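Local coordinates for cysteine-rich repeat secretory protein 2 (Arabidopsis thaliana, PDB 6GRE), which modulates cell-to-cell trafficking and, during salicylic-acid-triggered immune responses, lowers the permeability of plasmodesmata through regulation of callose deposition, at residues Asn27-Ser30 against Leu31-Ser34; Lys53-Pro56 against Thr57-Val60; Ala84-Gly87 against Ala88-Asn92. All coordinates share one frame; numbering follows the deposited sequence. Where two conformers were deposited one is given.

Overall arrangement
All three contacts are local, each formed within one continuous stretch in the first Gnk2-homologous domain of this extracellular region. From the N terminus, contact 1 comes first, joining successive turns of helix 23-38; contact 2 folds back the loop between strands 44-49 and 60-66; contact 3 covers the last turn of helix 72-90 and its exit. They follow in series, neither nested nor crossing. Contacts 1 and 2 touch directly, so the loop is held to the first helix. Contacts 1 and 3, with centres about 13 Å apart, do not touch each other but share Tyr107 of strand 103-108, which links both helices to the antiparallel sheet.

Contact 1. Residues Asn27-Ser30 against Leu31-Ser34; sequences NLNS and LLSS
Two successive turns of helix 23-38 supply this local i to i+4 contact, in which Leu28 meets Leu32 on the side of the helix that faces the sheet while Ser30 meets Ser34 on another side. The Leu28 methyl CD1 lies 4.0 Å from Leu32 CG, the two side chains crossing at a slant. Leu32 CG also stands over the backbone, 3.3 Å from Leu28 O, because its chi1 of -65° sets the branch beside its own backbone N and back along the helix. Leu31 joins the apolar side through CD2, 4.2 Å from Leu28 CD1. In the Gnk2-like fold of this domain a five-stranded antiparallel sheet carries two helices, and here all three leucines rest on Tyr107 of strand 103-108, with Leu28 and Leu31 also on Val60. The polar side works differently. Ser30 O accepts two bonds from Ser34, one from N at 3.1 Å and one from OG at 3.0 Å, which arrive from opposite faces of the carbonyl plane. The serine hydroxyl is thus absorbed by its own helix. Among the routine helical bonds, Leu32 N donates to Leu28 O at 2.9 Å and 163°. Asn27 sends its amide away from the helix, ND2 lying 3.0 Å from Val58 O in the probable hydrogen bond that fastens the loop before strand 60-66.

Contact 2. Residues Lys53-Pro56 against Thr57-Val60; sequences KPEP and TVTV
Glu55 and Thr59 meet across a tight reversal of the chain, a classic gamma-turn centred on Thr57, in the loop that connects strands 44-49 and 60-66 of the Gnk2-like sheet. Two hydrogen bonds make up the polar part of the reversal. The stronger runs from Glu55 N to Thr59 OG1, 2.7 Å long and nearly straight at 164°, so a side-chain hydroxyl takes the backbone N-H as acceptor and joins the two arms of the loop. Thr59 can do this because its chi1 of -66° holds OG1 beside its backbone N, with the CB bond directed toward the other arm. The second bond, from Val58 N to Pro56 O at 2.9 Å, is weak and bent, as the three-residue turn requires; Thr57 reaches it with a positive phi of 80°. Beyond the turn, Val60 enters its strand through backbone bonds to Val49.

Van der Waals contact adds to this at the protein surface. Pro50, just after strand 44-49, is touched by both Glu55 and Thr59. The extended Glu55 side chain passes across Val58, whose CG2 methyl lies 3.6 Å from Glu55 CB and 3.4 Å from the carboxylate atom OE2.

Contact 3. Residues Ala84-Gly87 against Ala88-Asn92; sequences AQVG and ALCSN
Val86 O is gripped by two backbone N-H groups near the end of helix 72-90. The stronger donor is Cys90 N, 2.7 Å away at 165°, a regular helical bond; the other, Leu89 N at 3.2 Å, is weak. Leu89 N divides itself, since it also bonds to Gln85 O in the plane of that carbonyl. The Leu89 side chain closes over the same oxygen: with CG anti to the carbonyl carbon of its own residue (chi1 -68°), it swings back along the helix until CG is 3.3 Å from Gln85 O, and the CD1 methyl lies alongside.

On the buried flank, Val86 and Cys90 pack against each other one turn apart. The Val86 methyl CG2, placed opposite the backbone N by a chi1 of 71°, leans toward the next turn and comes within 4.0 Å of Cys90 SG. That sulfur forms the disulfide to Cys13, which in this Gnk2-like domain ties the C-terminal end of the second helix to the edge strand 10-13 of the antiparallel sheet. Val86 and Cys90 rest on Tyr107 of strand 103-108, and Val86, Gln85 and Leu89 on Leu98 of strand 96-99. The Gln85 amide nitrogen NE2 bonds beyond the helix to Asn7 O, at the first modelled residue.

Helical geometry stops after Cys90. There the chain leaves the helix axis into a loop: Ser91 takes a positive phi, and its N makes a last, weak bond to Gly87 O, 2.9 Å long, with Ser91 CA 3.1 Å from the same oxygen as a CA-H...O contact.

Contact 1. Residues Asn27-Ser30 against Leu31-Ser34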
loop_
_atom_site.group_PDB
_atom_site.type_symbol
_atom_site.label_atom_id
_atom_site.label_comp_id
_atom_site.label_asym_id
_atom_site.label_seq_id
_atom_site.Cartn_x
_atom_site.Cartn_y
_atom_site.Cartn_z
ATOM N N ASN A 27 14.063 16.132 -8.568
ATOM C CA ASN A 27 13.139 15.301 -9.344
ATOM C C ASN A 27 12.127 14.595 -8.416
ATOM O O ASN A 27 10.960 14.484 -8.765
ATOM C CB ASN A 27 13.913 14.335 -10.247
ATOM C CG ASN A 27 14.585 15.054 -11.408
ATOM O OD1 ASN A 27 14.150 16.129 -11.812
ATOM N ND2 ASN A 27 15.586 14.422 -11.987
ATOM N N LEU A 28 12.606 14.138 -7.269
ATOM C CA LEU A 28 11.735 13.501 -6.254
ATOM C C LEU A 28 10.637 14.479 -5.828
ATOM O O LEU A 28 9.446 14.140 -5.786
ATOM C CB LEU A 28 12.587 13.059 -5.071
ATOM C CG LEU A 28 11.817 12.538 -3.856
ATOM C CD1 LEU A 28 10.862 11.407 -4.261
ATOM C CD2 LEU A 28 12.763 12.093 -2.760
ATOM N N ASN A 29 11.023 15.719 -5.507
ATOM C CA ASN A 29 10.043 16.687 -5.056
ATOM C C ASN A 29 9.036 16.966 -6.160
ATOM O O ASN A 29 7.831 17.096 -5.891
ATOM C CB ASN A 29 10.686 17.957 -4.502
ATOM C CG ASN A 29 11.391 17.698 -3.193
ATOM O OD1 ASN A 29 10.957 16.856 -2.413
ATOM N ND2 ASN A 29 12.487 18.398 -2.926
ATOM N N SER A 30 9.504 17.020 -7.412
ATOM C CA SER A 30 8.598 17.195 -8.543
ATOM C C SER A 30 7.670 15.985 -8.668
ATOM O O SER A 30 6.494 16.154 -8.936
ATOM C CB SER A 30 9.326 17.428 -9.849
ATOM O OG SER A 30 10.333 18.405 -9.698
ATOM N N LEU A 31 8.231 14.775 -8.505
ATOM C CA LEU A 31 7.439 13.526 -8.594
ATOM C C LEU A 31 6.291 13.579 -7.580
ATOM O O LEU A 31 5.126 13.304 -7.914
ATOM C CB LEU A 31 8.339 12.323 -8.314
ATOM C CG LEU A 31 7.583 11.000 -8.111
ATOM C CD1 LEU A 31 7.086 10.496 -9.445
ATOM C CD2 LEU A 31 8.458 9.954 -7.446
ATOM N N LEU A 32 6.630 13.912 -6.337
ATOM C CA LEU A 32 5.651 13.892 -5.233
ATOM C C LEU A 32 4.526 14.902 -5.465
ATOM O O LEU A 32 3.367 14.578 -5.226
ATOM C CB LEU A 32 6.366 14.148 -3.910
ATOM C CG LEU A 32 7.363 13.076 -3.494
ATOM C CD1 LEU A 32 8.110 13.484 -2.245
ATOM C CD2 LEU A 32 6.675 11.727 -3.309
ATOM N N SER A 33 4.850 16.097 -5.977
ATOM C CA SER A 33 3.840 17.104 -6.301
ATOM C C SER A 33 2.912 16.581 -7.403
ATOM O O SER A 33 1.694 16.848 -7.409
ATOM C CB SER A 33 4.494 18.402 -6.706
ATOM O OG SER A 33 5.150 18.995 -5.595
ATOM N N SER A 34 3.487 15.833 -8.340
ATOM C CA SER A 34 2.733 15.233 -9.439
ATOM C C SER A 34 1.716 14.205 -8.923
ATOM O O SER A 34 0.642 14.076 -9.515
ATOM C CB SER A 34 3.639 14.604 -10.430
ATOM O OG SER A 34 4.386 15.623 -11.070
#

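Contact 2. Residues Lys53-Pro56 against Thr57-Val60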
loop_
_atom_site.group_PDB
_atom_site.type_symbol
_atom_site.label_atom_id
_atom_site.label_comp_id
_atom_site.label_asym_id
_atom_site.label_seq_id
_atom_site.Cartn_x
_atom_site.Cartn_y
_atom_site.Cartn_z
ATOM N N LYS A 53 14.204 9.464 -21.656
ATOM C CA LYS A 53 15.228 8.435 -21.424
ATOM C C LYS A 53 15.714 8.539 -19.981
ATOM O O LYS A 53 15.903 9.646 -19.477
ATOM C CB LYS A 53 16.408 8.596 -22.391
ATOM C CG LYS A 53 16.298 7.816 -23.697
ATOM C CD LYS A 53 16.733 6.365 -23.574
ATOM C CE LYS A 53 16.180 5.480 -24.672
ATOM N NZ LYS A 53 16.532 5.986 -26.019
ATOM N N PRO A 54 15.930 7.409 -19.271
ATOM C CA PRO A 54 16.509 7.453 -17.932
ATOM C C PRO A 54 17.829 8.232 -17.974
ATOM O O PRO A 54 18.599 8.124 -18.925
ATOM C CB PRO A 54 16.733 5.988 -17.542
ATOM C CG PRO A 54 15.758 5.225 -18.419
ATOM C CD PRO A 54 15.631 6.033 -19.697
ATOM N N GLU A 55 18.045 9.051 -16.951
ATOM C CA GLU A 55 19.273 9.768 -16.812
ATOM C C GLU A 55 20.037 9.141 -15.667
ATOM O O GLU A 55 19.463 8.820 -14.628
ATOM C CB GLU A 55 19.020 11.249 -16.533
ATOM C CG GLU A 55 18.329 11.971 -17.669
ATOM C CD GLU A 55 18.056 13.437 -17.377
ATOM O OE1 GLU A 55 17.185 14.032 -18.068
ATOM O OE2 GLU A 55 18.723 13.980 -16.454
ATOM N N PRO A 56 21.364 8.954 -15.809
ATOM C CA PRO A 56 22.157 8.413 -14.712
ATOM C C PRO A 56 21.914 9.204 -13.418
ATOM O O PRO A 56 21.876 10.455 -13.434
ATOM C CB PRO A 56 23.608 8.544 -15.201
ATOM C CG PRO A 56 23.504 8.616 -16.714
ATOM C CD PRO A 56 22.158 9.237 -17.020
ATOM N N THR A 57 21.663 8.467 -12.336
ATOM C CA THR A 57 21.675 8.924 -10.945
ATOM C C THR A 57 20.377 9.672 -10.558
ATOM O O THR A 57 19.886 9.456 -9.491
ATOM C CB THR A 57 22.897 9.802 -10.652
ATOM O OG1 THR A 57 24.057 9.081 -11.089
ATOM C CG2 THR A 57 23.024 10.170 -9.197
ATOM N N VAL A 58 19.845 10.532 -11.424
ATOM C CA VAL A 58 18.874 11.567 -11.015
ATOM C C VAL A 58 17.425 11.134 -11.273
ATOM O O VAL A 58 16.491 11.813 -10.854
ATOM C CB VAL A 58 19.150 12.897 -11.750
ATOM C CG1 VAL A 58 20.537 13.454 -11.441
ATOM C CG2 VAL A 58 18.920 12.766 -13.231
ATOM N N THR A 59 17.230 10.057 -12.029
ATOM C CA THR A 59 15.887 9.642 -12.431
ATOM C C THR A 59 15.177 8.983 -11.238
ATOM O O THR A 59 15.743 8.121 -10.587
ATOM C CB THR A 59 15.945 8.687 -13.628
ATOM O OG1 THR A 59 16.452 9.432 -14.745
ATOM C CG2 THR A 59 14.592 8.135 -14.015
ATOM N N VAL A 60 13.933 9.403 -11.025
ATOM C CA VAL A 60 13.070 8.900 -9.927
ATOM C C VAL A 60 11.855 8.218 -10.541
ATOM O O VAL A 60 11.282 8.689 -11.469
ATOM C CB VAL A 60 12.561 10.000 -8.977
ATOM C CG1 VAL A 60 12.124 9.370 -7.642
ATOM C CG2 VAL A 60 13.548 11.136 -8.782
#

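Contact 3. Residues Ala84-Gly87 against Ala88-Asn92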
loop_
_atom_site.group_PDB
_atom_site.type_symbol
_atom_site.label_atom_id
_atom_site.label_comp_id
_atom_site.label_asym_id
_atom_site.label_seq_id
_atom_site.Cartn_x
_atom_site.Cartn_y
_atom_site.Cartn_z
ATOM N N ALA A 84 3.445 14.925 2.716
ATOM C CA ALA A 84 3.854 15.853 3.789
ATOM C C ALA A 84 4.614 15.113 4.899
ATOM O O ALA A 84 5.377 15.749 5.629
ATOM C CB ALA A 84 2.648 16.573 4.341
ATOM N N GLN A 85 4.381 13.797 5.036
ATOM C CA GLN A 85 4.917 12.964 6.123
ATOM C C GLN A 85 6.197 12.236 5.698
ATOM O O GLN A 85 7.083 11.978 6.542
ATOM C CB GLN A 85 3.900 11.903 6.564
ATOM C CG GLN A 85 2.684 12.465 7.286
ATOM C CD GLN A 85 1.808 11.368 7.846
ATOM O OE1 GLN A 85 2.107 10.787 8.881
ATOM N NE2 GLN A 85 0.709 11.079 7.169
ATOM N N VAL A 86 6.278 11.850 4.416
ATOM C CA VAL A 86 7.351 10.993 3.959
ATOM C C VAL A 86 8.676 11.767 4.016
ATOM O O VAL A 86 9.714 11.178 4.294
ATOM C CB VAL A 86 7.089 10.380 2.565
ATOM C CG1 VAL A 86 7.183 11.403 1.437
ATOM C CG2 VAL A 86 8.006 9.195 2.320
ATOM N N GLY A 87 8.633 13.071 3.733
ATOM C CA GLY A 87 9.812 13.920 3.797
ATOM C C GLY A 87 10.433 13.885 5.181
ATOM O O GLY A 87 11.613 13.696 5.330
ATOM N N ALA A 88 9.597 14.019 6.209
ATOM C CA ALA A 88 10.042 13.983 7.602
ATOM C C ALA A 88 10.649 12.621 7.958
ATOM O O ALA A 88 11.612 12.538 8.698
ATOM C CB ALA A 88 8.873 14.305 8.503
ATOM N N LEU A 89 10.060 11.537 7.444
ATOM C CA LEU A 89 10.413 10.201 7.876
ATOM C C LEU A 89 11.616 9.665 7.088
ATOM O O LEU A 89 12.507 9.037 7.658
ATOM C CB LEU A 89 9.178 9.317 7.683
ATOM C CG LEU A 89 8.021 9.652 8.619
ATOM C CD1 LEU A 89 6.730 8.985 8.155
ATOM C CD2 LEU A 89 8.351 9.265 10.050
ATOM N N CYS A 90 11.601 9.852 5.767
ATOM C CA CYS A 90 12.603 9.239 4.895
ATOM C C CYS A 90 13.711 10.235 4.510
ATOM O O CYS A 90 14.728 9.822 3.976
ATOM C CB CYS A 90 11.956 8.661 3.642
ATOM S SG CYS A 90 10.991 7.157 3.962
ATOM N N SER A 91 13.496 11.526 4.798
ATOM C CA SER A 91 14.418 12.628 4.463
ATOM C C SER A 91 15.123 12.378 3.119
ATOM O O SER A 91 14.490 12.438 2.039
ATOM C CB SER A 91 15.385 12.876 5.604
ATOM O OG SER A 91 16.230 11.764 5.817
ATOM N N ASN A 92 16.426 12.083 3.152
ATOM C CA ASN A 92 17.197 12.074 1.917
ATOM C C ASN A 92 17.440 10.654 1.379
ATOM O O ASN A 92 18.341 10.457 0.587
ATOM C CB ASN A 92 18.502 12.862 2.092
ATOM C CG ASN A 92 19.399 12.305 3.168
ATOM O OD1 ASN A 92 18.987 11.453 3.947
ATOM N ND2 ASN A 92 20.639 12.770 3.206
#